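Local coordinates for protein membrane-bound lytic murein transglycosylase A (PDB 6QK4) that probably cleaves the beta-1,4-glycosidic bond between MurNAc and GlcNAc in peptidoglycan, leaving a 1,6-anhydro bond on the MurNAc residue, at residues 140-145 with 232-237; 124-129 with 237-242; 107-112 with 165-170. One frame throughout, in Å; residues are numbered along the deposited sequence.

Contact 1: 140-145 with 232-237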
loop_
_atom_site.group_PDB
_atom_site.type_symbol
_atom_site.label_atom_id
_atom_site.label_comp_id
_atom_site.label_asym_id
_atom_site.label_seq_id
_atom_site.Cartn_x
_atom_site.Cartn_y
_atom_site.Cartn_z
ATOM N N ALA A 140 3.017 -16.348 24.195
ATOM C CA ALA A 140 2.142 -15.240 23.819
ATOM C C ALA A 140 2.719 -13.879 24.222
ATOM O O ALA A 140 3.425 -13.752 25.225
ATOM C CB ALA A 140 0.785 -15.432 24.492
ATOM N N ARG A 141 2.327 -12.842 23.456
ATOM C CA ARG A 141 2.705 -11.447 23.714
ATOM C C ARG A 141 2.673 -11.054 25.188
ATOM O O ARG A 141 3.617 -10.445 25.713
ATOM C CB ARG A 141 1.773 -10.528 22.869
ATOM C CG ARG A 141 1.582 -9.051 23.375
ATOM C CD ARG A 141 0.476 -8.235 22.597
ATOM N NE ARG A 141 0.582 -8.412 21.095
ATOM C CZ ARG A 141 1.193 -7.551 20.256
ATOM N NH1 ARG A 141 1.723 -6.423 20.726
ATOM N NH2 ARG A 141 1.279 -7.808 18.945
ATOM N N ALA A 142 1.608 -11.427 25.891
ATOM C CA ALA A 142 1.436 -10.898 27.228
ATOM C C ALA A 142 2.521 -11.417 28.154
ATOM O O ALA A 142 2.971 -10.684 29.037
ATOM C CB ALA A 142 0.052 -11.261 27.750
ATOM N N GLN A 143 2.977 -12.652 27.931
ATOM C CA GLN A 143 3.997 -13.236 28.798
ATOM C C GLN A 143 5.384 -12.893 28.292
ATOM O O GLN A 143 6.291 -12.679 29.093
ATOM C CB GLN A 143 3.827 -14.749 28.885
ATOM C CG GLN A 143 2.707 -15.173 29.887
ATOM C CD GLN A 143 1.324 -14.641 29.527
ATOM O OE1 GLN A 143 0.670 -13.960 30.343
ATOM N NE2 GLN A 143 0.845 -14.983 28.326
ATOM N N LEU A 144 5.546 -12.828 26.965
ATOM C CA LEU A 144 6.791 -12.349 26.391
ATOM C C LEU A 144 7.157 -10.975 26.951
ATOM O O LEU A 144 8.302 -10.745 27.377
ATOM C CB LEU A 144 6.643 -12.303 24.865
ATOM C CG LEU A 144 7.865 -12.080 24.024
ATOM C CD1 LEU A 144 8.863 -13.159 24.287
ATOM C CD2 LEU A 144 7.369 -12.132 22.582
ATOM N N MET A 145 6.184 -10.049 26.969
ATOM C CA MET A 145 6.435 -8.711 27.485
ATOM C C MET A 145 6.711 -8.703 28.981
ATOM O O MET A 145 7.326 -7.751 29.462
ATOM C CB MET A 145 5.265 -7.766 27.181
ATOM C CG MET A 145 5.022 -7.471 25.660
ATOM S SD MET A 145 6.261 -6.307 25.101
ATOM C CE MET A 145 6.125 -5.012 26.337
ATOM N N LEU A 232 -6.047 -4.682 26.145
ATOM C CA LEU A 232 -6.583 -4.955 24.812
ATOM C C LEU A 232 -5.508 -5.529 23.907
ATOM O O LEU A 232 -5.729 -6.524 23.196
ATOM C CB LEU A 232 -7.163 -3.676 24.201
ATOM C CG LEU A 232 -7.653 -3.714 22.729
ATOM C CD1 LEU A 232 -8.775 -4.749 22.475
ATOM C CD2 LEU A 232 -8.058 -2.284 22.274
ATOM N N LEU A 233 -4.317 -4.928 23.925
ATOM C CA LEU A 233 -3.291 -5.417 23.022
ATOM C C LEU A 233 -2.896 -6.852 23.374
ATOM O O LEU A 233 -2.630 -7.666 22.465
ATOM C CB LEU A 233 -2.095 -4.471 23.034
ATOM C CG LEU A 233 -2.384 -3.001 22.720
ATOM C CD1 LEU A 233 -1.122 -2.233 22.532
ATOM C CD2 LEU A 233 -3.178 -2.884 21.442
ATOM N N ASP A 234 -2.940 -7.196 24.678
ATOM C CA ASP A 234 -2.608 -8.537 25.136
ATOM C C ASP A 234 -3.619 -9.583 24.676
ATOM O O ASP A 234 -3.310 -10.776 24.717
ATOM C CB ASP A 234 -2.524 -8.565 26.649
ATOM C CG ASP A 234 -1.221 -8.053 27.170
ATOM O OD1 ASP A 234 -0.306 -7.776 26.352
ATOM O OD2 ASP A 234 -1.116 -7.902 28.396
ATOM N N THR A 235 -4.795 -9.180 24.202
ATOM C CA THR A 235 -5.700 -10.180 23.656
ATOM C C THR A 235 -5.212 -10.758 22.332
ATOM O O THR A 235 -5.838 -11.697 21.838
ATOM C CB THR A 235 -7.107 -9.607 23.471
ATOM O OG1 THR A 235 -7.092 -8.655 22.407
ATOM C CG2 THR A 235 -7.607 -8.954 24.734
ATOM N N ASN A 236 -4.146 -10.202 21.714
ATOM C CA ASN A 236 -3.529 -10.767 20.524
ATOM C C ASN A 236 -2.248 -11.485 20.908
ATOM O O ASN A 236 -1.219 -10.827 21.124
ATOM C CB ASN A 236 -3.227 -9.672 19.478
ATOM C CG ASN A 236 -2.411 -10.203 18.309
ATOM O OD1 ASN A 236 -2.493 -11.388 17.998
ATOM N ND2 ASN A 236 -1.601 -9.339 17.649
ATOM N N PRO A 237 -2.224 -12.815 20.943
ATOM C CA PRO A 237 -1.002 -13.503 21.391
ATOM C C PRO A 237 0.163 -13.353 20.432
ATOM O O PRO A 237 1.321 -13.508 20.855
ATOM C CB PRO A 237 -1.439 -14.971 21.536
ATOM C CG PRO A 237 -2.663 -15.104 20.727
ATOM C CD PRO A 237 -3.337 -13.740 20.656
HETATM O O HOH W 1 -1.019 -12.366 24.848
#
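R141 and P237 meet through the backbone where helix 141-147 begins: R141 N donates to P237 O (2.9 Å), with the donor tilted 26° from the carbonyl plane, and the CA atoms of A140 and P237 come within 4.3 Å. A140 holds the N-cap position, its carbonyl taking Q143 N and L144 N, and its CB rests on P237 CB. From the first turn the side chain of R141 reaches along the 233-237 chain. With CG anti to the backbone N (chi1 156°) and a bend at chi3, CD passes 3.2 Å from L233 O, and NE donates to N236 O (3.0 Å) at the guanidinium edge, 8° out of its plane. NH2 hydrogen-bonds to R238 O and to Q168 OE1 of helix 161-170. A142 CB lies 3.5 Å from CG of the D234 carboxylate, which forms a salt bridge with R146, and one water spans A142 N and D234 O. D234 OD1 stays 5.4 Å from R141 NE, so carbonyl oxygens rather than this carboxylate meet the guanidinium directly. A helix start is thus tied to the 233-237 chain, and the carbonyls of N236 and R238, through their partial negative charge, would probably stabilise the guanidinium.

Contact 2: 124-129 with 237-242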
loop_
_atom_site.group_PDB
_atom_site.type_symbol
_atom_site.label_atom_id
_atom_site.label_comp_id
_atom_site.label_asym_id
_atom_site.label_seq_id
_atom_site.Cartn_x
_atom_site.Cartn_y
_atom_site.Cartn_z
ATOM N N ALA A 124 8.298 0.591 22.731
ATOM C CA ALA A 124 9.425 0.059 21.963
ATOM C C ALA A 124 8.986 -0.848 20.821
ATOM O O ALA A 124 8.033 -1.616 20.966
ATOM C CB ALA A 124 10.351 -0.758 22.867
ATOM N N LEU A 125 9.708 -0.774 19.708
ATOM C CA LEU A 125 9.808 -1.878 18.758
ATOM C C LEU A 125 11.031 -2.721 19.138
ATOM O O LEU A 125 12.065 -2.184 19.537
ATOM C CB LEU A 125 9.938 -1.358 17.316
ATOM C CG LEU A 125 8.916 -0.296 16.891
ATOM C CD1 LEU A 125 9.138 0.113 15.389
ATOM C CD2 LEU A 125 7.508 -0.811 17.136
ATOM N N TYR A 126 10.935 -4.043 18.978
ATOM C CA TYR A 126 11.997 -4.950 19.432
ATOM C C TYR A 126 12.643 -5.739 18.307
ATOM O O TYR A 126 11.950 -6.190 17.383
ATOM C CB TYR A 126 11.438 -5.951 20.429
ATOM C CG TYR A 126 10.926 -5.316 21.661
ATOM C CD1 TYR A 126 11.773 -5.118 22.768
ATOM C CD2 TYR A 126 9.600 -4.943 21.767
ATOM C CE1 TYR A 126 11.300 -4.550 23.922
ATOM C CE2 TYR A 126 9.140 -4.358 22.929
ATOM C CZ TYR A 126 9.999 -4.165 23.986
ATOM O OH TYR A 126 9.500 -3.565 25.122
ATOM N N ARG A 127 13.976 -5.883 18.364
ATOM C CA ARG A 127 14.662 -6.865 17.532
ATOM C C ARG A 127 14.407 -8.273 18.061
ATOM O O ARG A 127 13.915 -8.471 19.183
ATOM C CB ARG A 127 16.173 -6.653 17.524
ATOM C CG ARG A 127 16.618 -5.281 17.166
ATOM C CD ARG A 127 18.149 -5.160 17.277
ATOM N NE ARG A 127 18.525 -4.042 18.142
ATOM C CZ ARG A 127 19.057 -2.896 17.708
ATOM N NH1 ARG A 127 19.297 -2.701 16.410
ATOM N NH2 ARG A 127 19.352 -1.938 18.578
ATOM N N TRP A 128 14.776 -9.266 17.255
ATOM C CA TRP A 128 14.743 -10.630 17.763
ATOM C C TRP A 128 15.634 -10.714 19.013
ATOM O O TRP A 128 16.759 -10.197 19.006
ATOM C CB TRP A 128 15.195 -11.617 16.680
ATOM C CG TRP A 128 15.113 -13.050 17.124
ATOM C CD1 TRP A 128 16.115 -13.781 17.701
ATOM C CD2 TRP A 128 13.972 -13.920 17.049
ATOM N NE1 TRP A 128 15.674 -15.048 17.979
ATOM C CE2 TRP A 128 14.363 -15.163 17.595
ATOM C CE3 TRP A 128 12.668 -13.774 16.572
ATOM C CZ2 TRP A 128 13.504 -16.256 17.668
ATOM C CZ3 TRP A 128 11.807 -14.857 16.643
ATOM C CH2 TRP A 128 12.228 -16.089 17.202
ATOM N N PRO A 129 15.152 -11.292 20.110
ATOM C CA PRO A 129 15.903 -11.228 21.371
ATOM C C PRO A 129 17.168 -12.069 21.281
ATOM O O PRO A 129 17.125 -13.238 20.881
ATOM C CB PRO A 129 14.925 -11.797 22.404
ATOM C CG PRO A 129 13.599 -11.782 21.765
ATOM C CD PRO A 129 13.850 -11.936 20.269
ATOM N N PRO A 237 -2.224 -12.815 20.943
ATOM C CA PRO A 237 -1.002 -13.503 21.391
ATOM C C PRO A 237 0.163 -13.353 20.432
ATOM O O PRO A 237 1.321 -13.508 20.855
ATOM C CB PRO A 237 -1.439 -14.971 21.536
ATOM C CG PRO A 237 -2.663 -15.104 20.727
ATOM C CD PRO A 237 -3.337 -13.740 20.656
ATOM N N ARG A 238 -0.089 -13.032 19.164
ATOM C CA ARG A 238 1.019 -12.901 18.234
ATOM C C ARG A 238 1.856 -11.659 18.540
ATOM O O ARG A 238 1.323 -10.616 18.949
ATOM C CB ARG A 238 0.489 -12.848 16.801
ATOM C CG ARG A 238 1.567 -13.022 15.776
ATOM C CD ARG A 238 0.935 -13.077 14.414
ATOM N NE ARG A 238 1.890 -13.424 13.368
ATOM C CZ ARG A 238 2.449 -14.628 13.208
ATOM N NH1 ARG A 238 2.178 -15.632 14.049
ATOM N NH2 ARG A 238 3.302 -14.828 12.208
ATOM N N PHE A 239 3.170 -11.795 18.356
ATOM C CA PHE A 239 4.172 -10.745 18.578
ATOM C C PHE A 239 5.211 -10.761 17.460
ATOM O O PHE A 239 5.882 -11.776 17.241
ATOM C CB PHE A 239 4.885 -10.897 19.939
ATOM C CG PHE A 239 5.522 -9.628 20.404
ATOM C CD1 PHE A 239 4.760 -8.676 21.093
ATOM C CD2 PHE A 239 6.837 -9.338 20.082
ATOM C CE1 PHE A 239 5.351 -7.475 21.502
ATOM C CE2 PHE A 239 7.433 -8.135 20.457
ATOM C CZ PHE A 239 6.674 -7.195 21.155
ATOM N N VAL A 240 5.423 -9.613 16.810
ATOM C CA VAL A 240 6.305 -9.528 15.656
ATOM C C VAL A 240 7.523 -8.694 16.009
ATOM O O VAL A 240 7.404 -7.646 16.651
ATOM C CB VAL A 240 5.534 -8.933 14.464
ATOM C CG1 VAL A 240 6.458 -8.621 13.269
ATOM C CG2 VAL A 240 4.352 -9.843 14.100
ATOM N N PHE A 241 8.698 -9.167 15.589
ATOM C CA PHE A 241 9.975 -8.514 15.793
ATOM C C PHE A 241 10.421 -7.858 14.499
ATOM O O PHE A 241 9.884 -8.135 13.428
ATOM C CB PHE A 241 11.028 -9.514 16.236
ATOM C CG PHE A 241 10.658 -10.227 17.499
ATOM C CD1 PHE A 241 10.894 -9.624 18.717
ATOM C CD2 PHE A 241 10.022 -11.457 17.448
ATOM C CE1 PHE A 241 10.549 -10.276 19.917
ATOM C CE2 PHE A 241 9.669 -12.113 18.612
ATOM C CZ PHE A 241 9.936 -11.522 19.852
ATOM N N PHE A 242 11.415 -6.996 14.616
ATOM C CA PHE A 242 11.842 -6.164 13.495
ATOM C C PHE A 242 13.355 -6.184 13.340
ATOM O O PHE A 242 14.107 -6.444 14.284
ATOM C CB PHE A 242 11.392 -4.708 13.686
ATOM C CG PHE A 242 9.911 -4.559 13.704
ATOM C CD1 PHE A 242 9.210 -4.488 12.497
ATOM C CD2 PHE A 242 9.208 -4.523 14.894
ATOM C CE1 PHE A 242 7.791 -4.373 12.505
ATOM C CE2 PHE A 242 7.799 -4.403 14.923
ATOM C CZ PHE A 242 7.098 -4.331 13.737
HETATM O O HOH W 2 8.418 -5.276 18.267
HETATM O O HOH W 3 15.778 -8.695 14.626
#
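Y126, at the end of strand 123-126, meets F242 in strand 240-244 within the MltA-specific insert domain, and the two strands cross almost at right angles: the segment axes approach to 5.9 Å with their directions 86° apart. Such a crossing excludes a regular ladder, and one direct backbone hydrogen bond links the segments, F242 N to Y126 O, with the donor in the carbonyl plane. Waters fill the places beside it: one bridges Y126 N and V240 O, another W128 N and F242 O.

F241 carries much of the packing. Its CB lies 3.6 Å from Y126 O, and the first torsion sets CG beside the backbone N, directing the ring against the 127-129 chain. CG is 4.1 Å from W128 CA. CD1 comes within 3.3 Å of R127 O; the other ortho carbon, CD2, lies 3.6 Å from W128 CE3, and CE2 is also near the indole's six-membered ring. These two rings are oblique, their planes 68° apart. Farther out, CE1 and CZ meet P129, whose CD lies over the face in a CH-pi contact. F239 CD2 lies against the opposite face, offset toward the rim as P129 CD is, and L144 of helix 141-147 also packs on the phenyl ring.

F239 in turn presents its edge to Y126, whereas the F242 ring receives L125 CB and extends to L167 of helix 161-170. At the end of the crossing, R127 CA points a C-H at F242 O, 3.3 Å away with an angle of 162° at the hydrogen.

Contact 3: 107-112 with 165-170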
loop_
_atom_site.group_PDB
_atom_site.type_symbol
_atom_site.label_atom_id
_atom_site.label_comp_id
_atom_site.label_asym_id
_atom_site.label_seq_id
_atom_site.Cartn_x
_atom_site.Cartn_y
_atom_site.Cartn_z
ATOM N N TYR A 107 -0.346 0.015 1.876
ATOM C CA TYR A 107 0.165 1.302 2.340
ATOM C C TYR A 107 1.504 1.064 3.003
ATOM O O TYR A 107 1.930 -0.094 3.200
ATOM C CB TYR A 107 -0.810 1.982 3.333
ATOM C CG TYR A 107 -0.773 1.400 4.727
ATOM C CD1 TYR A 107 -1.225 0.123 4.974
ATOM C CD2 TYR A 107 -0.337 2.174 5.799
ATOM C CE1 TYR A 107 -1.253 -0.388 6.286
ATOM C CE2 TYR A 107 -0.353 1.678 7.106
ATOM C CZ TYR A 107 -0.803 0.403 7.326
ATOM O OH TYR A 107 -0.848 -0.068 8.611
ATOM N N GLU A 108 2.170 2.166 3.328
ATOM C CA GLU A 108 3.406 2.069 4.107
ATOM C C GLU A 108 3.196 2.696 5.472
ATOM O O GLU A 108 2.897 3.890 5.557
ATOM C CB GLU A 108 4.512 2.774 3.360
ATOM C CG GLU A 108 5.779 2.851 4.208
ATOM C CD GLU A 108 6.664 1.643 4.033
ATOM O OE1 GLU A 108 6.119 0.537 3.765
ATOM O OE2 GLU A 108 7.909 1.814 4.168
ATOM N N PRO A 109 3.277 1.937 6.581
ATOM C CA PRO A 109 3.102 2.560 7.895
ATOM C C PRO A 109 4.151 3.638 8.119
ATOM O O PRO A 109 5.299 3.504 7.696
ATOM C CB PRO A 109 3.309 1.389 8.872
ATOM C CG PRO A 109 2.977 0.144 8.122
ATOM C CD PRO A 109 3.452 0.471 6.657
ATOM N N LEU A 110 3.729 4.729 8.765
ATOM C CA LEU A 110 4.667 5.811 9.055
ATOM C C LEU A 110 4.494 6.151 10.519
ATOM O O LEU A 110 3.423 6.615 10.939
ATOM C CB LEU A 110 4.430 7.025 8.158
ATOM C CG LEU A 110 5.337 8.201 8.561
ATOM C CD1 LEU A 110 6.127 8.709 7.405
ATOM C CD2 LEU A 110 4.447 9.273 9.117
ATOM N N LEU A 111 5.514 5.835 11.320
ATOM C CA LEU A 111 5.481 6.098 12.746
ATOM C C LEU A 111 6.450 7.228 13.083
ATOM O O LEU A 111 7.256 7.645 12.268
ATOM C CB LEU A 111 5.847 4.838 13.554
ATOM C CG LEU A 111 4.791 3.719 13.407
ATOM C CD1 LEU A 111 4.954 2.949 12.127
ATOM C CD2 LEU A 111 4.957 2.747 14.622
ATOM N N HIS A 112 6.352 7.740 14.307
ATOM C CA HIS A 112 7.275 8.766 14.769
ATOM C C HIS A 112 7.961 8.264 16.027
ATOM O O HIS A 112 7.291 7.867 16.964
ATOM C CB HIS A 112 6.523 10.054 15.050
ATOM C CG HIS A 112 5.911 10.626 13.823
ATOM N ND1 HIS A 112 4.595 10.407 13.475
ATOM C CD2 HIS A 112 6.463 11.339 12.810
ATOM C CE1 HIS A 112 4.358 10.985 12.309
ATOM N NE2 HIS A 112 5.477 11.543 11.880
ATOM N N PHE A 165 1.443 -1.606 17.291
ATOM C CA PHE A 165 0.686 -2.826 17.066
ATOM C C PHE A 165 0.385 -3.026 15.594
ATOM O O PHE A 165 0.526 -4.133 15.069
ATOM C CB PHE A 165 -0.606 -2.741 17.863
ATOM C CG PHE A 165 -1.444 -3.963 17.803
ATOM C CD1 PHE A 165 -2.368 -4.149 16.759
ATOM C CD2 PHE A 165 -1.341 -4.935 18.822
ATOM C CE1 PHE A 165 -3.194 -5.289 16.715
ATOM C CE2 PHE A 165 -2.186 -6.085 18.807
ATOM C CZ PHE A 165 -3.101 -6.248 17.762
ATOM N N PHE A 166 -0.088 -1.982 14.914
ATOM C CA PHE A 166 -0.405 -2.168 13.491
ATOM C C PHE A 166 0.810 -2.193 12.600
ATOM O O PHE A 166 0.743 -2.777 11.513
ATOM C CB PHE A 166 -1.410 -1.104 13.036
ATOM C CG PHE A 166 -2.797 -1.418 13.545
ATOM C CD1 PHE A 166 -3.459 -2.559 13.095
ATOM C CD2 PHE A 166 -3.382 -0.666 14.537
ATOM C CE1 PHE A 166 -4.692 -2.901 13.597
ATOM C CE2 PHE A 166 -4.631 -0.993 15.030
ATOM C CZ PHE A 166 -5.285 -2.109 14.575
ATOM N N LEU A 167 1.944 -1.656 13.059
ATOM C CA LEU A 167 3.171 -1.883 12.318
ATOM C C LEU A 167 3.554 -3.351 12.389
ATOM O O LEU A 167 4.021 -3.920 11.397
ATOM C CB LEU A 167 4.286 -0.991 12.872
ATOM C CG LEU A 167 5.706 -1.232 12.410
ATOM C CD1 LEU A 167 5.769 -0.767 10.967
ATOM C CD2 LEU A 167 6.670 -0.418 13.190
ATOM N N GLN A 168 3.373 -3.977 13.568
ATOM C CA GLN A 168 3.567 -5.422 13.667
ATOM C C GLN A 168 2.661 -6.195 12.717
ATOM O O GLN A 168 3.098 -7.181 12.131
ATOM C CB GLN A 168 3.331 -5.907 15.093
ATOM C CG GLN A 168 4.461 -5.593 16.006
ATOM C CD GLN A 168 4.117 -5.941 17.434
ATOM O OE1 GLN A 168 3.064 -5.576 17.946
ATOM N NE2 GLN A 168 5.034 -6.616 18.090
ATOM N N VAL A 169 1.396 -5.797 12.593
ATOM C CA VAL A 169 0.491 -6.489 11.672
ATOM C C VAL A 169 1.034 -6.406 10.241
ATOM O O VAL A 169 1.038 -7.398 9.507
ATOM C CB VAL A 169 -0.942 -5.937 11.783
ATOM C CG1 VAL A 169 -1.801 -6.512 10.693
ATOM C CG2 VAL A 169 -1.566 -6.267 13.159
ATOM N N GLN A 170 1.578 -5.246 9.848
ATOM C CA GLN A 170 2.092 -5.113 8.498
ATOM C C GLN A 170 3.434 -5.832 8.325
ATOM O O GLN A 170 3.702 -6.406 7.271
ATOM C CB GLN A 170 2.201 -3.624 8.148
ATOM C CG GLN A 170 2.941 -3.385 6.820
ATOM C CD GLN A 170 1.979 -3.123 5.670
ATOM O OE1 GLN A 170 0.752 -3.354 5.781
ATOM N NE2 GLN A 170 2.529 -2.604 4.565
HETATM O O HOH W 4 -0.591 -2.818 3.389
HETATM O O HOH W 5 -1.125 -2.638 9.584
HETATM O O HOH W 6 5.471 -2.338 4.331
#
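Strand 101-114, where a short break at P109 separates two extended stretches, packs here against the last turns of helix 161-170 through Y107, P109 and L111. The CA atoms of P109 and L167 are 6.3 Å apart, a separation bridged by side chains. Both methyl groups of L167 touch the strand: CD1 reaches P109 CB at 3.9 Å, and CD2 touches both methyl groups of L111. Its chi1 of 170° places CG beside the carbonyl carbon, from where the fork of the leucine fits against the proline and the leucine together.

Both segments belong to the MltA-specific insert domain, and strand 101-114 is tied into its neighbours by backbone bonds: P109 and L111 are joined to R174 on strand 173-177, which follows the helix in the chain and runs parallel to strand 101-114. E108 makes backbone hydrogen bonds with G323 of strand 317-324 and with G325.

Nearer the helix end the contact becomes polar. Q170 lays its CB and CG against P109 CG, then bends at chi2 (100°) so that its amide runs antiparallel alongside the Y107 ring, the two planes 59° apart. NE2 stops 2.9 Å from Y107 O, while OE1 lies 3.6 Å from Y107 CE1. Three waters complete the junction: one donates to Q170 OE1 and accepts from Y107 N, a second accepts from Q170 NE2 and donates to E108 OE1, and the third lies in the plane of the Y107 ring, 2.8 Å from Y107 OH, and donates to F166 O.

All three contacts belong to the MltA-specific insert domain. Contacts 1 and 2 have centres 11 Å apart and share P237, whereas contact 3 stands 18 Å from contact 1 and 13 Å from contact 2, closer to the centre of the folded chain. In sequence the first segments come as 107-112, 124-129 and 140-145; segment 165-170 follows, then 232-237 and 237-242. Contact 3 therefore interleaves with both others, while 140-145 and 232-237 pair within the span joined by contact 2. Helix 161-170 connects the set: Q168 NE2 probably hydrogen-bonds to V240 O, F165 packs on L233 and N236, and L167 touches L125. Residues distant in sequence thus meet around one helix of this domain.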